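Local coordinates for protein quinone oxidoreductase (Coxiella burnetii, PDB 3TQH) that binds NADPH and probably uses it to reduce quinones, as a member of the medium-chain dehydrogenase/reductase family, at residues A[10-15]-A[67-71]; A[17-21]-A[300-305]; A[40-46]-A[315-321]; A[93-98]-A[118-124]. One frame throughout, in Å; residues are numbered along the deposited sequence.

In the fold
All four contacts belong to the GroES-like catalytic domain, which in this family faces a Rossmann-type domain across the coenzyme cleft. Contacts 1 and 2 are neighbours, with centres 11 Å apart. They touch where Leu71 CD1 meets His304 CE1 at 3.5 Å. Contact 2 meets contact 3 through helix 300-308, which precedes strand 315-319 in the chain: Ala303 CB lies 3.8 Å from Leu45 CD2. Contacts 3 and 4 sit in one mixed sheet, their centres 14 Å apart. Contact 3 comes nearest the coenzyme, with the Asn46 side chain about 5 Å from the bound NADPH. The side chains of Ile98, His304 and Leu71 lie about 9, 11 and 12 Å from it.

Contact 1 (A[10-15]-A[67-71]); sequences IQFDQF and LPSGL
Phe12 and Leu67 meet through their side chains, and Pro68 packs its CB against Phe12 O. Leu67 divides its two methyl groups between two rings. CD2 approaches Phe12 obliquely, 3.7 Å from its CE1. CD1 sits over one face of Phe15, 4.2 Å from the ring centroid and only 11° off the normal, a CH-pi contact. The same CD1 also packs against the carbonyl O of Asp13. Phe12 CG lies between the backbone N and the carbonyl carbon (chi1 64°), which turns the ring in against the 67-71 loop. There CE2 is 3.8 Å from Leu71 CG. Gly70 O lies at the ring edge, near its plane.

The backbones join in a single antiparallel bridge. Phe12 and Ser69 form a hydrogen-bonded pair, with Phe12 N to Ser69 O at 3.1 Å and Ser69 N to Phe12 O at 3.2 Å. This ties strand 6-12, near the amino terminus, to the loop between helix 58-63 and strand 74-82, within the catalytic part of the medium-chain dehydrogenase/reductase fold. Strand 6-12 pairs on its own account with strand 21-27. A cis peptide bond precedes Pro68. The proline ring is exposed, and its CB lies 3.5 Å from Asp13 OD1. Asp13 OD2 forms a salt bridge with Lys22. Pro68 is also met by the extended side chain of Gln11, whose amide NE2 packs on the ring while OE1 bonds to Thr26. Beyond the bridge, a water donates to Ile10 O and accepts from Leu71 N. The Ser69 hydroxyl turns back along its own loop and donates to Gly70 O at 2.8 Å.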
loop_
_atom_site.group_PDB
_atom_site.type_symbol
_atom_site.label_atom_id
_atom_site.label_comp_id
_atom_site.label_asym_id
_atom_site.label_seq_id
_atom_site.Cartn_x
_atom_site.Cartn_y
_atom_site.Cartn_z
ATOM N N ILE A 10 -18.524 -3.399 -5.125
ATOM C CA ILE A 10 -18.768 -2.827 -3.805
ATOM C C ILE A 10 -18.877 -1.318 -3.948
ATOM O O ILE A 10 -18.005 -0.682 -4.523
ATOM C CB ILE A 10 -17.643 -3.165 -2.798
ATOM C CG1 ILE A 10 -17.646 -4.667 -2.464
ATOM C CG2 ILE A 10 -17.794 -2.339 -1.515
ATOM C CD1 ILE A 10 -18.854 -5.133 -1.683
ATOM N N GLN A 11 -19.963 -0.748 -3.443
ATOM C CA GLN A 11 -20.107 0.700 -3.404
ATOM C C GLN A 11 -20.517 1.141 -2.021
ATOM O O GLN A 11 -20.918 0.322 -1.201
ATOM C CB GLN A 11 -21.127 1.170 -4.438
ATOM C CG GLN A 11 -20.534 1.274 -5.835
ATOM C CD GLN A 11 -21.548 1.607 -6.909
ATOM O OE1 GLN A 11 -21.221 1.565 -8.090
ATOM N NE2 GLN A 11 -22.778 1.931 -6.515
ATOM N N PHE A 12 -20.384 2.434 -1.761
ATOM C CA PHE A 12 -20.954 3.041 -0.569
ATOM C C PHE A 12 -21.677 4.319 -0.983
ATOM O O PHE A 12 -21.220 5.031 -1.872
ATOM C CB PHE A 12 -19.882 3.282 0.512
ATOM C CG PHE A 12 -18.802 4.271 0.125
ATOM C CD1 PHE A 12 -18.772 5.540 0.688
ATOM C CD2 PHE A 12 -17.798 3.923 -0.769
ATOM C CE1 PHE A 12 -17.776 6.456 0.350
ATOM C CE2 PHE A 12 -16.802 4.833 -1.120
ATOM C CZ PHE A 12 -16.793 6.101 -0.557
ATOM N N ASP A 13 -22.819 4.577 -0.350
ATOM C CA ASP A 13 -23.661 5.730 -0.657
ATOM C C ASP A 13 -23.384 6.910 0.269
ATOM O O ASP A 13 -23.728 8.046 -0.044
ATOM C CB ASP A 13 -25.139 5.341 -0.541
ATOM C CG ASP A 13 -25.549 4.283 -1.551
ATOM O OD1 ASP A 13 -24.651 3.630 -2.129
ATOM O OD2 ASP A 13 -26.770 4.103 -1.769
ATOM N N GLN A 14 -22.772 6.637 1.416
ATOM C CA GLN A 14 -22.512 7.664 2.414
ATOM C C GLN A 14 -21.237 7.332 3.161
ATOM O O GLN A 14 -20.867 6.161 3.277
ATOM C CB GLN A 14 -23.684 7.757 3.401
ATOM C CG GLN A 14 -24.059 6.417 4.045
ATOM C CD GLN A 14 -25.323 6.492 4.889
ATOM O OE1 GLN A 14 -25.367 7.178 5.909
ATOM N NE2 GLN A 14 -26.352 5.768 4.469
ATOM N N PHE A 15 -20.566 8.361 3.668
ATOM C CA PHE A 15 -19.394 8.157 4.506
ATOM C C PHE A 15 -19.855 7.633 5.854
ATOM O O PHE A 15 -20.797 8.158 6.442
ATOM C CB PHE A 15 -18.618 9.458 4.709
ATOM C CG PHE A 15 -18.105 10.068 3.436
ATOM C CD1 PHE A 15 -17.188 9.391 2.648
ATOM C CD2 PHE A 15 -18.527 11.329 3.038
ATOM C CE1 PHE A 15 -16.706 9.951 1.479
ATOM C CE2 PHE A 15 -18.049 11.898 1.865
ATOM C CZ PHE A 15 -17.136 11.205 1.085
ATOM N N LEU A 67 -21.051 10.634 -4.690
ATOM C CA LEU A 67 -21.396 9.279 -4.275
ATOM C C LEU A 67 -22.670 8.821 -4.993
ATOM O O LEU A 67 -23.460 9.652 -5.438
ATOM C CB LEU A 67 -21.580 9.213 -2.753
ATOM C CG LEU A 67 -20.368 9.594 -1.896
ATOM C CD1 LEU A 67 -20.702 9.466 -0.416
ATOM C CD2 LEU A 67 -19.149 8.750 -2.249
ATOM N N PRO A 68 -22.886 7.496 -5.103
ATOM C CA PRO A 68 -22.062 6.402 -4.588
ATOM C C PRO A 68 -20.731 6.225 -5.310
ATOM O O PRO A 68 -20.603 6.565 -6.486
ATOM C CB PRO A 68 -22.944 5.166 -4.807
ATOM C CG PRO A 68 -23.816 5.526 -5.920
ATOM C CD PRO A 68 -24.106 6.985 -5.752
ATOM N N SER A 69 -19.759 5.677 -4.593
ATOM C CA SER A 69 -18.423 5.456 -5.124
ATOM C C SER A 69 -17.989 4.020 -4.888
ATOM O O SER A 69 -18.381 3.401 -3.899
ATOM C CB SER A 69 -17.433 6.404 -4.440
ATOM O OG SER A 69 -16.094 6.106 -4.790
ATOM N N GLY A 70 -17.182 3.497 -5.806
ATOM C CA GLY A 70 -16.463 2.252 -5.576
ATOM C C GLY A 70 -15.295 2.472 -4.625
ATOM O O GLY A 70 -15.134 3.556 -4.067
ATOM N N LEU A 71 -14.479 1.433 -4.452
ATOM C CA LEU A 71 -13.288 1.490 -3.619
ATOM C C LEU A 71 -12.193 0.591 -4.177
ATOM O O LEU A 71 -12.470 -0.369 -4.889
ATOM C CB LEU A 71 -13.612 1.045 -2.193
ATOM C CG LEU A 71 -14.123 2.082 -1.188
ATOM C CD1 LEU A 71 -14.260 1.421 0.184
ATOM C CD2 LEU A 71 -13.210 3.300 -1.107
HETATM O O HOH W 1 -15.862 -0.727 -6.362
#

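Contact 2 (A[17-21]-A[300-305]); sequences PPKVL and AVTAHE
The His304 imidazole carries the Leu21 methyl CD1 on one face. This is a CH-pi contact, 3.8 Å from CD1 to the ring centroid and 15° off the normal. The methyl is offset toward the rim, and its nearest ring atom is CG. The two side chains cross at about a right angle. Both ring nitrogens are engaged outside the contact: ND1 bonds to Arg53 and NE2 to Tyr108. These two bonds fix the rotation of the ring and so hold its face toward the leucine.

Leu21 has CG anti to its carbonyl carbon (chi1 -66°), and its extended branch carries CD1 in toward the helix. The same methyl also reaches Ala300 CB at 3.9 Å, so it rests between two residues one helical turn apart. Val301, on the same turn as Ala300, presses into the short 3-10 segment 18-20. Its CG2 lies 3.3 Å from Pro18 O and also approaches Leu21 O. Pro18 O is already the acceptor for Leu21 N, which closes the 3-10 turn. Pro18 turns its ring toward the helix, and its CB meets Glu305 CG at 3.7 Å. Of the Glu305 side chain it is CG that touches the proline; the residue is exposed.

The contact joins the first turns of helix 300-308 to the link between strands 6-12 and 21-27. Ile10 covers Leu21 and Ala300 from strand 6-12, and Arg53 of helix 47-53 touches both Pro18 and Leu21. With no polar bond between the two segments, their fit rests on shape, and the orientation of the imidazole face depends on Arg53 and Tyr108.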
loop_
_atom_site.group_PDB
_atom_site.type_symbol
_atom_site.label_atom_id
_atom_site.label_comp_id
_atom_site.label_asym_id
_atom_site.label_seq_id
_atom_site.Cartn_x
_atom_site.Cartn_y
_atom_site.Cartn_z
ATOM N N PRO A 17 -19.275 4.003 8.918
ATOM C CA PRO A 17 -18.622 2.764 9.320
ATOM C C PRO A 17 -18.644 1.716 8.210
ATOM O O PRO A 17 -19.313 1.916 7.195
ATOM C CB PRO A 17 -19.477 2.281 10.505
ATOM C CG PRO A 17 -20.296 3.440 10.915
ATOM C CD PRO A 17 -20.518 4.230 9.677
ATOM N N PRO A 18 -17.936 0.592 8.409
ATOM C CA PRO A 18 -17.852 -0.477 7.406
ATOM C C PRO A 18 -19.195 -0.985 6.866
ATOM O O PRO A 18 -19.262 -1.416 5.718
ATOM C CB PRO A 18 -17.108 -1.586 8.152
ATOM C CG PRO A 18 -16.221 -0.845 9.102
ATOM C CD PRO A 18 -17.017 0.353 9.539
ATOM N N LYS A 19 -20.245 -0.929 7.683
ATOM C CA LYS A 19 -21.584 -1.382 7.280
ATOM C C LYS A 19 -22.154 -0.669 6.044
ATOM O O LYS A 19 -23.113 -1.170 5.441
ATOM C CB LYS A 19 -22.590 -1.221 8.436
ATOM C CG LYS A 19 -22.643 -2.380 9.438
ATOM C CD LYS A 19 -23.965 -2.374 10.213
ATOM C CE LYS A 19 -23.907 -3.256 11.463
ATOM N NZ LYS A 19 -25.262 -3.461 12.080
ATOM N N VAL A 20 -21.597 0.493 5.686
ATOM C CA VAL A 20 -22.075 1.261 4.519
ATOM C C VAL A 20 -21.647 0.657 3.178
ATOM O O VAL A 20 -22.140 1.067 2.130
ATOM C CB VAL A 20 -21.627 2.754 4.549
ATOM C CG1 VAL A 20 -22.091 3.427 5.828
ATOM C CG2 VAL A 20 -20.125 2.879 4.381
ATOM N N LEU A 21 -20.726 -0.302 3.211
ATOM C CA LEU A 21 -20.320 -1.016 2.007
ATOM C C LEU A 21 -21.414 -1.983 1.573
ATOM O O LEU A 21 -21.954 -2.715 2.398
ATOM C CB LEU A 21 -19.033 -1.790 2.259
ATOM C CG LEU A 21 -17.770 -0.979 2.541
ATOM C CD1 LEU A 21 -16.579 -1.915 2.606
ATOM C CD2 LEU A 21 -17.540 0.070 1.493
ATOM N N ALA A 300 -16.944 -7.782 2.272
ATOM C CA ALA A 300 -16.257 -6.488 2.324
ATOM C C ALA A 300 -16.371 -5.793 3.687
ATOM O O ALA A 300 -15.390 -5.245 4.187
ATOM C CB ALA A 300 -16.759 -5.566 1.219
ATOM N N VAL A 301 -17.562 -5.810 4.281
ATOM C CA VAL A 301 -17.776 -5.167 5.582
ATOM C C VAL A 301 -16.813 -5.741 6.622
ATOM O O VAL A 301 -16.071 -4.999 7.263
ATOM C CB VAL A 301 -19.242 -5.315 6.064
ATOM C CG1 VAL A 301 -19.378 -4.887 7.516
ATOM C CG2 VAL A 301 -20.181 -4.503 5.167
ATOM N N THR A 302 -16.820 -7.064 6.753
ATOM C CA THR A 302 -15.916 -7.783 7.641
ATOM C C THR A 302 -14.456 -7.416 7.389
ATOM O O THR A 302 -13.710 -7.122 8.329
ATOM C CB THR A 302 -16.080 -9.304 7.454
ATOM O OG1 THR A 302 -17.458 -9.654 7.615
ATOM C CG2 THR A 302 -15.255 -10.073 8.467
ATOM N N ALA A 303 -14.069 -7.434 6.117
ATOM C CA ALA A 303 -12.706 -7.115 5.691
ATOM C C ALA A 303 -12.277 -5.719 6.124
ATOM O O ALA A 303 -11.164 -5.527 6.617
ATOM C CB ALA A 303 -12.585 -7.245 4.167
ATOM N N HIS A 304 -13.163 -4.751 5.929
ATOM C CA HIS A 304 -12.896 -3.371 6.323
ATOM C C HIS A 304 -12.829 -3.177 7.841
ATOM O O HIS A 304 -12.018 -2.384 8.324
ATOM C CB HIS A 304 -13.920 -2.416 5.689
ATOM C CG HIS A 304 -13.395 -1.696 4.488
ATOM N ND1 HIS A 304 -13.571 -0.344 4.294
ATOM C CD2 HIS A 304 -12.659 -2.135 3.441
ATOM C CE1 HIS A 304 -12.980 0.017 3.169
ATOM N NE2 HIS A 304 -12.417 -1.052 2.634
ATOM N N GLU A 305 -13.656 -3.908 8.584
ATOM C CA GLU A 305 -13.584 -3.905 10.052
ATOM C C GLU A 305 -12.219 -4.405 10.533
ATOM O O GLU A 305 -11.634 -3.840 11.451
ATOM C CB GLU A 305 -14.685 -4.785 10.664
ATOM C CG GLU A 305 -16.121 -4.304 10.439
ATOM C CD GLU A 305 -17.164 -5.309 10.919
ATOM O OE1 GLU A 305 -16.785 -6.323 11.549
ATOM O OE2 GLU A 305 -18.371 -5.086 10.672
#

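Contact 3 (A[40-46]-A[315-321]); sequences VHAASLN and KLVFKVR
His41 O accepts two backbone N-H groups, Val320 N at 2.9 Å and Arg321 N at 3.0 Å. Both come from the same face of its carbonyl plane, and the bond from Arg321 is nearly straight (176°). His41 and Ala42 form a classic beta bulge opposite Ser76, where the chain turns a corner. Arg321 CB lies over one face of the His41 ring, and a water links His41 ND1 to the terminal carboxylate oxygen OXT. Arg321 NH1 makes a weak bond to Val40 O, at the edge of the guanidinium.

From the bulge onward, strands 42-44 and 315-319 run antiparallel. Ala43 and Phe318 are the hydrogen-bonded pair, with Phe318 N to Ala43 O at 2.7 Å. Leu45 CD1 packs over one face of the Phe318 ring, 3.9 Å from its centroid, and Tyr108 stacks edge-to-face with that ring. Lys315 bends at chi2 and chi3, folding back so that NZ reaches Leu45 O at 2.9 Å. A water also donates to that oxygen. The pairing builds the C-terminal strand into the mixed sheet of the catalytic domain, and the lysine charge is probably stabilised by the carbonyl it reaches beside the coenzyme cleft.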
loop_
_atom_site.group_PDB
_atom_site.type_symbol
_atom_site.label_atom_id
_atom_site.label_comp_id
_atom_site.label_asym_id
_atom_site.label_seq_id
_atom_site.Cartn_x
_atom_site.Cartn_y
_atom_site.Cartn_z
ATOM N N VAL A 40 -11.369 -8.556 -13.566
ATOM C CA VAL A 40 -10.589 -8.608 -12.327
ATOM C C VAL A 40 -10.547 -10.011 -11.719
ATOM O O VAL A 40 -11.577 -10.636 -11.501
ATOM C CB VAL A 40 -11.127 -7.611 -11.267
ATOM C CG1 VAL A 40 -10.336 -7.719 -9.958
ATOM C CG2 VAL A 40 -11.066 -6.184 -11.800
ATOM N N HIS A 41 -9.338 -10.488 -11.440
ATOM C CA HIS A 41 -9.132 -11.759 -10.746
ATOM C C HIS A 41 -8.890 -11.536 -9.257
ATOM O O HIS A 41 -9.360 -12.317 -8.428
ATOM C CB HIS A 41 -7.975 -12.537 -11.380
ATOM C CG HIS A 41 -8.356 -13.249 -12.642
ATOM N ND1 HIS A 41 -8.310 -14.621 -12.765
ATOM C CD2 HIS A 41 -8.819 -12.781 -13.826
ATOM C CE1 HIS A 41 -8.712 -14.966 -13.977
ATOM N NE2 HIS A 41 -9.029 -13.868 -14.640
ATOM N N ALA A 42 -8.179 -10.462 -8.916
ATOM C CA ALA A 42 -7.875 -10.151 -7.523
ATOM C C ALA A 42 -7.740 -8.642 -7.296
ATOM O O ALA A 42 -7.363 -7.898 -8.208
ATOM C CB ALA A 42 -6.604 -10.874 -7.095
ATOM N N ALA A 43 -8.050 -8.203 -6.077
ATOM C CA ALA A 43 -7.945 -6.793 -5.690
ATOM C C ALA A 43 -7.625 -6.680 -4.198
ATOM O O ALA A 43 -8.334 -7.243 -3.366
ATOM C CB ALA A 43 -9.240 -6.065 -5.999
ATOM N N SER A 44 -6.561 -5.956 -3.858
ATOM C CA SER A 44 -6.119 -5.887 -2.471
ATOM C C SER A 44 -6.650 -4.658 -1.772
ATOM O O SER A 44 -6.985 -3.657 -2.408
ATOM C CB SER A 44 -4.595 -5.932 -2.373
ATOM O OG SER A 44 -3.990 -4.788 -2.942
ATOM N N LEU A 45 -6.722 -4.757 -0.451
ATOM C CA LEU A 45 -7.177 -3.665 0.406
ATOM C C LEU A 45 -5.998 -2.847 0.915
ATOM O O LEU A 45 -4.942 -3.387 1.230
ATOM C CB LEU A 45 -7.959 -4.213 1.603
ATOM C CG LEU A 45 -9.308 -4.855 1.291
ATOM C CD1 LEU A 45 -9.116 -6.266 0.757
ATOM C CD2 LEU A 45 -10.197 -4.856 2.536
ATOM N N ASN A 46 -6.203 -1.540 1.000
ATOM C CA ASN A 46 -5.251 -0.630 1.624
ATOM C C ASN A 46 -5.997 0.281 2.597
ATOM O O ASN A 46 -7.181 0.536 2.405
ATOM C CB ASN A 46 -4.561 0.217 0.564
ATOM C CG ASN A 46 -3.750 -0.613 -0.399
ATOM O OD1 ASN A 46 -4.254 -1.046 -1.439
ATOM N ND2 ASN A 46 -2.490 -0.863 -0.046
ATOM N N LYS A 315 -1.008 -8.387 4.081
ATOM C CA LYS A 315 -2.040 -7.883 3.177
ATOM C C LYS A 315 -3.334 -8.668 3.278
ATOM O O LYS A 315 -3.319 -9.889 3.462
ATOM C CB LYS A 315 -1.549 -7.948 1.728
ATOM C CG LYS A 315 -0.424 -6.985 1.371
ATOM C CD LYS A 315 -0.824 -5.515 1.469
ATOM C CE LYS A 315 -1.921 -5.125 0.479
ATOM N NZ LYS A 315 -2.182 -3.657 0.497
ATOM N N LEU A 316 -4.451 -7.945 3.168
ATOM C CA LEU A 316 -5.758 -8.546 2.947
ATOM C C LEU A 316 -6.042 -8.416 1.460
ATOM O O LEU A 316 -5.654 -7.421 0.835
ATOM C CB LEU A 316 -6.849 -7.826 3.747
ATOM C CG LEU A 316 -6.664 -7.683 5.260
ATOM C CD1 LEU A 316 -7.850 -6.929 5.852
ATOM C CD2 LEU A 316 -6.490 -9.040 5.930
ATOM N N VAL A 317 -6.713 -9.411 0.888
ATOM C CA VAL A 317 -7.000 -9.390 -0.544
ATOM C C VAL A 317 -8.360 -10.001 -0.876
ATOM O O VAL A 317 -8.804 -10.964 -0.239
ATOM C CB VAL A 317 -5.878 -10.103 -1.345
ATOM C CG1 VAL A 317 -5.824 -11.584 -1.002
ATOM C CG2 VAL A 317 -6.066 -9.896 -2.845
ATOM N N PHE A 318 -9.028 -9.405 -1.860
ATOM C CA PHE A 318 -10.244 -9.971 -2.419
ATOM C C PHE A 318 -9.873 -10.907 -3.561
ATOM O O PHE A 318 -9.129 -10.527 -4.468
ATOM C CB PHE A 318 -11.178 -8.880 -2.962
ATOM C CG PHE A 318 -11.857 -8.064 -1.899
ATOM C CD1 PHE A 318 -12.685 -8.671 -0.957
ATOM C CD2 PHE A 318 -11.701 -6.678 -1.861
ATOM C CE1 PHE A 318 -13.327 -7.915 0.017
ATOM C CE2 PHE A 318 -12.341 -5.917 -0.886
ATOM C CZ PHE A 318 -13.154 -6.533 0.053
ATOM N N LYS A 319 -10.384 -12.130 -3.504
ATOM C CA LYS A 319 -10.349 -13.029 -4.643
ATOM C C LYS A 319 -11.663 -12.833 -5.387
ATOM O O LYS A 319 -12.723 -13.212 -4.892
ATOM C CB LYS A 319 -10.196 -14.478 -4.188
ATOM C CG LYS A 319 -10.403 -15.513 -5.284
ATOM C CD LYS A 319 -10.269 -16.938 -4.747
ATOM C CE LYS A 319 -9.115 -17.683 -5.392
ATOM N NZ LYS A 319 -9.304 -17.815 -6.870
ATOM N N VAL A 320 -11.590 -12.216 -6.564
ATOM C CA VAL A 320 -12.784 -11.922 -7.353
ATOM C C VAL A 320 -13.096 -13.105 -8.273
ATOM O O VAL A 320 -14.258 -13.453 -8.472
ATOM C CB VAL A 320 -12.615 -10.609 -8.144
ATOM C CG1 VAL A 320 -13.865 -10.298 -8.940
ATOM C CG2 VAL A 320 -12.301 -9.467 -7.193
ATOM N N ARG A 321 -12.043 -13.710 -8.822
ATOM C CA ARG A 321 -12.126 -14.976 -9.549
ATOM C C ARG A 321 -10.922 -15.847 -9.192
ATOM O O ARG A 321 -11.059 -17.038 -8.889
ATOM C CB ARG A 321 -12.141 -14.733 -11.058
ATOM C CG ARG A 321 -13.368 -13.998 -11.567
ATOM C CD ARG A 321 -13.321 -13.839 -13.079
ATOM N NE ARG A 321 -14.626 -13.488 -13.647
ATOM C CZ ARG A 321 -15.185 -12.278 -13.597
ATOM N NH1 ARG A 321 -14.568 -11.254 -12.993
ATOM N NH2 ARG A 321 -16.376 -12.088 -14.163
ATOM O OXT ARG A 321 -9.778 -15.376 -9.196
HETATM O O HOH W 2 -7.518 -16.056 -10.692
HETATM O O HOH W 3 -4.622 -4.904 3.543
#

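Contact 4 (A[93-98]-A[118-124]); sequences DKVMGI and TIIQKLE
Met96, a selenomethionine in this structure, lies side by side with Ile120, its CG 3.7 Å from Ile120 CG1. This is the tight part of an antiparallel ladder. Met96 and Ile120 form its hydrogen-bonded pair, with Ile120 N to Met96 O at 2.8 Å. On the other face Val95 CG1 meets Ile119 CD1 at 3.6 Å. Gly97 faces Ile119 with CA atoms 4.2 Å apart; a CB there would collide with Thr118 O, and its backbone angles also suit glycine. Past it, Thr118 OG1 donates to Ile98 O at 2.7 Å, almost in line with the carbonyl. The threonine OG1 sits between backbone N and carbonyl carbon (chi1 71°), which aims it at that oxygen.

The other end is looser and open to solvent. Gln121 NE2 reaches Asp93 OD2 at 3.3 Å from above the carboxylate plane, and OD2 also accepts from Asn90 N. Lys94 and Glu124 are joined through a water. Lys122 folds inward instead, its NZ bonded to Leu123 O and Leu126 O and set against the Phe128 ring in a cation-pi contact.

Strand 94-98 lies between strands 74-82 and 119-121. Helix 128-133 covers Met96 and Lys122, and helix 272-283 packs on Ile120.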
loop_
_atom_site.group_PDB
_atom_site.type_symbol
_atom_site.label_atom_id
_atom_site.label_comp_id
_atom_site.label_asym_id
_atom_site.label_seq_id
_atom_site.Cartn_x
_atom_site.Cartn_y
_atom_site.Cartn_z
ATOM N N ASP A 93 -4.152 -10.658 -22.324
ATOM C CA ASP A 93 -2.958 -10.450 -21.500
ATOM C C ASP A 93 -3.326 -10.446 -20.020
ATOM O O ASP A 93 -4.335 -9.870 -19.630
ATOM C CB ASP A 93 -2.258 -9.129 -21.850
ATOM C CG ASP A 93 -1.451 -9.197 -23.146
ATOM O OD1 ASP A 93 -1.332 -10.280 -23.761
ATOM O OD2 ASP A 93 -0.920 -8.143 -23.547
ATOM N N LYS A 94 -2.507 -11.104 -19.207
ATOM C CA LYS A 94 -2.664 -11.074 -17.761
ATOM C C LYS A 94 -1.892 -9.869 -17.235
ATOM O O LYS A 94 -0.701 -9.719 -17.518
ATOM C CB LYS A 94 -2.156 -12.373 -17.137
ATOM C CG LYS A 94 -2.873 -13.624 -17.659
ATOM C CD LYS A 94 -2.320 -14.920 -17.038
ATOM C CE LYS A 94 -3.004 -16.163 -17.622
ATOM N NZ LYS A 94 -2.169 -17.389 -17.485
ATOM N N VAL A 95 -2.576 -9.009 -16.485
ATOM C CA VAL A 95 -1.998 -7.735 -16.058
ATOM C C VAL A 95 -2.209 -7.436 -14.581
ATOM O O VAL A 95 -3.074 -8.016 -13.924
ATOM C CB VAL A 95 -2.570 -6.550 -16.877
ATOM C CG1 VAL A 95 -2.198 -6.697 -18.359
ATOM C CG2 VAL A 95 -4.075 -6.445 -16.688
HETATM N N MSE A 96 -1.408 -6.502 -14.083
HETATM C CA MSE A 96 -1.435 -6.092 -12.687
HETATM C C MSE A 96 -1.097 -4.609 -12.616
HETATM O O MSE A 96 -0.289 -4.110 -13.399
HETATM C CB MSE A 96 -0.424 -6.902 -11.873
HETATM C CG MSE A 96 0.944 -7.014 -12.542
HETATM SE SE MSE A 96 2.294 -7.908 -11.460
HETATM C CE MSE A 96 2.123 -6.858 -9.809
ATOM N N GLY A 97 -1.728 -3.902 -11.686
ATOM C CA GLY A 97 -1.465 -2.491 -11.541
ATOM C C GLY A 97 -2.460 -1.750 -10.685
ATOM O O GLY A 97 -3.066 -2.323 -9.769
ATOM N N ILE A 98 -2.604 -0.462 -10.998
ATOM C CA ILE A 98 -3.427 0.471 -10.242
ATOM C C ILE A 98 -4.483 1.029 -11.177
ATOM O O ILE A 98 -4.177 1.376 -12.316
ATOM C CB ILE A 98 -2.592 1.675 -9.705
ATOM C CG1 ILE A 98 -1.358 1.199 -8.937
ATOM C CG2 ILE A 98 -3.442 2.566 -8.808
ATOM C CD1 ILE A 98 -1.689 0.409 -7.723
ATOM N N THR A 118 -0.563 2.624 -16.222
ATOM C CA THR A 118 -0.675 2.219 -14.811
ATOM C C THR A 118 -0.841 0.699 -14.620
ATOM O O THR A 118 -1.379 0.253 -13.606
ATOM C CB THR A 118 -1.811 2.983 -14.086
ATOM O OG1 THR A 118 -3.085 2.530 -14.560
ATOM C CG2 THR A 118 -1.667 4.496 -14.314
ATOM N N ILE A 119 -0.361 -0.083 -15.585
ATOM C CA ILE A 119 -0.315 -1.544 -15.452
ATOM C C ILE A 119 1.001 -2.099 -15.983
ATOM O O ILE A 119 1.732 -1.406 -16.682
ATOM C CB ILE A 119 -1.479 -2.247 -16.210
ATOM C CG1 ILE A 119 -1.384 -2.012 -17.723
ATOM C CG2 ILE A 119 -2.819 -1.766 -15.689
ATOM C CD1 ILE A 119 -2.015 -3.118 -18.546
ATOM N N ILE A 120 1.295 -3.345 -15.623
ATOM C CA ILE A 120 2.336 -4.128 -16.294
ATOM C C ILE A 120 1.821 -5.548 -16.567
ATOM O O ILE A 120 0.776 -5.944 -16.050
ATOM C CB ILE A 120 3.670 -4.172 -15.487
ATOM C CG1 ILE A 120 3.492 -4.875 -14.139
ATOM C CG2 ILE A 120 4.216 -2.762 -15.271
ATOM C CD1 ILE A 120 4.804 -5.292 -13.503
ATOM N N GLN A 121 2.551 -6.298 -17.387
ATOM C CA GLN A 121 2.259 -7.717 -17.603
ATOM C C GLN A 121 2.556 -8.450 -16.303
ATOM O O GLN A 121 3.632 -8.274 -15.736
ATOM C CB GLN A 121 3.138 -8.302 -18.714
ATOM C CG GLN A 121 2.974 -7.663 -20.094
ATOM C CD GLN A 121 1.615 -7.942 -20.719
ATOM O OE1 GLN A 121 1.168 -9.091 -20.786
ATOM N NE2 GLN A 121 0.951 -6.890 -21.183
ATOM N N LYS A 122 1.603 -9.242 -15.815
ATOM C CA LYS A 122 1.863 -10.135 -14.684
ATOM C C LYS A 122 2.847 -11.218 -15.126
ATOM O O LYS A 122 2.651 -11.855 -16.156
ATOM C CB LYS A 122 0.572 -10.790 -14.173
ATOM C CG LYS A 122 0.783 -11.707 -12.956
ATOM C CD LYS A 122 -0.459 -12.521 -12.576
ATOM C CE LYS A 122 -0.691 -13.736 -13.476
ATOM N NZ LYS A 122 0.411 -14.730 -13.413
ATOM N N LEU A 123 3.903 -11.418 -14.346
ATOM C CA LEU A 123 4.821 -12.531 -14.578
ATOM C C LEU A 123 4.086 -13.857 -14.365
ATOM O O LEU A 123 3.193 -13.943 -13.526
ATOM C CB LEU A 123 6.036 -12.423 -13.646
ATOM C CG LEU A 123 7.035 -11.326 -14.031
ATOM C CD1 LEU A 123 8.020 -11.073 -12.909
ATOM C CD2 LEU A 123 7.768 -11.701 -15.324
ATOM N N GLU A 124 4.447 -14.876 -15.138
ATOM C CA GLU A 124 3.748 -16.169 -15.082
ATOM C C GLU A 124 3.803 -16.801 -13.685
ATOM O O GLU A 124 2.802 -17.340 -13.205
ATOM C CB GLU A 124 4.294 -17.138 -16.150
ATOM C CG GLU A 124 4.067 -18.644 -15.894
ATOM C CD GLU A 124 2.597 -19.086 -15.916
ATOM O OE1 GLU A 124 1.682 -18.260 -15.672
ATOM O OE2 GLU A 124 2.360 -20.290 -16.171
HETATM O O HOH W 4 0.940 -16.577 -17.897
#